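Local coordinates for envelope protein (White spot syndrome virus, PDB 7DDA) that is a virion envelope component whose C-terminal domain, the part described here, probably binds heparin through sites that take up sulfate, at residues 111-116 / 146-151. Numbering follows the deposited sequence.
Sequences CLCRIF and GKYGFL. With SO4 (sulfate ion), chain B.
Cys113 and Ile115 of strand 111-116 face Tyr148 and Phe150 of strand 146-151 across the interior of a two-layered beta sandwich. The strands run nearly parallel, 8° apart, but their axes come no closer than 9.3 Å, a spacing bridged by side chains rather than by backbone hydrogen bonds. All four of these side chains point toward the opposing strand.

With chi1 of -59° placing CG of Tyr148 beside its backbone N, the ring extends across the interior and presents a face to Ile115. The CG2 methyl of Ile115 sits over that face, displaced toward the rim, in a CH-pi contact 4.1 Å from the ring centroid. Cys113 meets the phenol end: its CB lies 3.2 Å from Tyr148 OH, while SG approaches the ring obliquely as a sulfur-aromatic contact. The other branch of Ile115 serves a second ring, with CD1 at 3.4 Å from CZ of Phe150. The buried Tyr148 hydroxyl is satisfied by a hydrogen bond with the backbone O of Asn136, just beyond strand 131-135.

On the outer side, the backbone N of Lys147 donates to sulfate O3 (2.7 Å), and Asn136 ND2 is also hydrogen-bonded to this ion; probably from the crystallisation liquor, it is consistent with a site for heparin sulfate groups.

Strand 110-120, outermost in its sheet within this chain, pairs with strand 160-170, where Cys169 is disulfide-bonded to Cys111. Outward, Arg114 forms a salt bridge with Glu48 of a second subunit, and Phe116 meets Phe116 of both other subunits edge-to-face. In the facing sheet, strand 145-153 runs between strands 95-104 and 131-135.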
loop_
_atom_site.group_PDB
_atom_site.type_symbol
_atom_site.label_atom_id
_atom_site.label_comp_id
_atom_site.label_asym_id
_atom_site.label_seq_id
_atom_site.Cartn_x
_atom_site.Cartn_y
_atom_site.Cartn_z
ATOM N N CYS A 111 -0.030 15.273 15.683
ATOM C CA CYS A 111 0.035 14.171 14.734
ATOM C C CYS A 111 0.561 14.613 13.379
ATOM O O CYS A 111 0.377 15.757 12.949
ATOM C CB CYS A 111 -1.323 13.500 14.534
ATOM S SG CYS A 111 -1.993 12.681 15.995
ATOM N N LEU A 112 1.225 13.673 12.716
ATOM C CA LEU A 112 1.474 13.721 11.287
ATOM C C LEU A 112 0.613 12.666 10.590
ATOM O O LEU A 112 0.255 11.637 11.180
ATOM C CB LEU A 112 2.954 13.498 10.990
ATOM C CG LEU A 112 3.912 14.638 11.334
ATOM C CD1 LEU A 112 5.328 14.173 11.094
ATOM C CD2 LEU A 112 3.629 15.909 10.520
ATOM N N CYS A 113 0.274 12.938 9.330
ATOM C CA CYS A 113 -0.549 12.037 8.533
ATOM C C CYS A 113 0.032 11.933 7.132
ATOM O O CYS A 113 0.220 12.952 6.460
ATOM C CB CYS A 113 -1.995 12.532 8.462
ATOM S SG CYS A 113 -3.158 11.324 7.811
ATOM N N ARG A 114 0.301 10.707 6.681
ATOM C CA ARG A 114 0.627 10.443 5.285
ATOM C C ARG A 114 -0.407 9.478 4.715
ATOM O O ARG A 114 -0.980 8.666 5.451
ATOM C CB ARG A 114 2.038 9.868 5.132
ATOM C CG ARG A 114 3.142 10.772 5.647
ATOM C CD ARG A 114 3.278 11.986 4.773
ATOM N NE ARG A 114 4.223 12.964 5.312
ATOM C CZ ARG A 114 3.922 13.866 6.250
ATOM N NH1 ARG A 114 2.701 13.899 6.784
ATOM N NH2 ARG A 114 4.845 14.729 6.662
ATOM N N ILE A 115 -0.649 9.567 3.397
ATOM C CA ILE A 115 -1.764 8.859 2.783
ATOM C C ILE A 115 -1.339 8.059 1.559
ATOM O O ILE A 115 -0.356 8.358 0.872
ATOM C CB ILE A 115 -2.908 9.800 2.363
ATOM C CG1 ILE A 115 -2.433 10.654 1.202
ATOM C CG2 ILE A 115 -3.451 10.611 3.552
ATOM C CD1 ILE A 115 -3.490 11.451 0.575
ATOM N N PHE A 116 -2.141 7.039 1.285
ATOM C CA PHE A 116 -2.125 6.284 0.051
ATOM C C PHE A 116 -3.578 5.980 -0.305
ATOM O O PHE A 116 -4.400 5.708 0.578
ATOM C CB PHE A 116 -1.306 4.994 0.206
ATOM C CG PHE A 116 -1.424 4.067 -0.971
ATOM C CD1 PHE A 116 -0.954 4.450 -2.217
ATOM C CD2 PHE A 116 -2.073 2.843 -0.846
ATOM C CE1 PHE A 116 -1.087 3.612 -3.311
ATOM C CE2 PHE A 116 -2.203 2.000 -1.937
ATOM C CZ PHE A 116 -1.706 2.383 -3.173
ATOM N N GLY A 146 -6.721 17.592 9.187
ATOM C CA GLY A 146 -6.011 17.522 7.919
ATOM C C GLY A 146 -6.992 17.193 6.802
ATOM O O GLY A 146 -7.861 16.330 6.958
ATOM N N LYS A 147 -6.855 17.894 5.683
ATOM C CA LYS A 147 -7.729 17.703 4.530
ATOM C C LYS A 147 -6.973 16.983 3.419
ATOM O O LYS A 147 -5.854 17.377 3.068
ATOM C CB LYS A 147 -8.275 19.041 4.023
ATOM C CG LYS A 147 -9.094 19.776 5.074
ATOM C CD LYS A 147 -9.937 20.914 4.501
ATOM C CE LYS A 147 -9.095 21.963 3.792
ATOM N NZ LYS A 147 -8.146 22.673 4.664
ATOM N N TYR A 148 -7.606 15.953 2.846
ATOM C CA TYR A 148 -6.993 15.112 1.822
ATOM C C TYR A 148 -7.939 14.990 0.636
ATOM O O TYR A 148 -9.050 14.469 0.771
ATOM C CB TYR A 148 -6.628 13.754 2.427
ATOM C CG TYR A 148 -5.668 14.008 3.576
ATOM C CD1 TYR A 148 -4.334 14.324 3.326
ATOM C CD2 TYR A 148 -6.110 14.037 4.891
ATOM C CE1 TYR A 148 -3.465 14.624 4.347
ATOM C CE2 TYR A 148 -5.233 14.340 5.932
ATOM C CZ TYR A 148 -3.919 14.632 5.648
ATOM O OH TYR A 148 -3.042 14.921 6.664
ATOM N N GLY A 149 -7.513 15.495 -0.517
ATOM C CA GLY A 149 -8.361 15.578 -1.697
ATOM C C GLY A 149 -7.842 14.712 -2.834
ATOM O O GLY A 149 -6.639 14.668 -3.098
ATOM N N PHE A 150 -8.766 14.046 -3.517
ATOM C CA PHE A 150 -8.405 13.124 -4.577
ATOM C C PHE A 150 -9.170 13.476 -5.841
ATOM O O PHE A 150 -10.381 13.708 -5.792
ATOM C CB PHE A 150 -8.676 11.699 -4.124
ATOM C CG PHE A 150 -7.991 11.360 -2.834
ATOM C CD1 PHE A 150 -6.652 10.980 -2.824
ATOM C CD2 PHE A 150 -8.660 11.483 -1.625
ATOM C CE1 PHE A 150 -6.007 10.688 -1.637
ATOM C CE2 PHE A 150 -8.020 11.193 -0.423
ATOM C CZ PHE A 150 -6.695 10.791 -0.430
ATOM N N LEU A 151 -8.455 13.558 -6.958
ATOM C CA LEU A 151 -9.072 13.677 -8.274
ATOM C C LEU A 151 -9.119 12.286 -8.878
ATOM O O LEU A 151 -8.071 11.664 -9.082
ATOM C CB LEU A 151 -8.267 14.607 -9.178
ATOM C CG LEU A 151 -8.810 14.922 -10.575
ATOM C CD1 LEU A 151 -10.225 15.517 -10.570
ATOM C CD2 LEU A 151 -7.830 15.823 -11.302
HETATM S S SO4 B . -5.502 20.965 5.739
HETATM O O1 SO4 B . -4.312 21.791 5.508
HETATM O O2 SO4 B . -5.342 20.216 6.954
HETATM O O3 SO4 B . -5.569 20.044 4.615
HETATM O O4 SO4 B . -6.679 21.791 5.767
#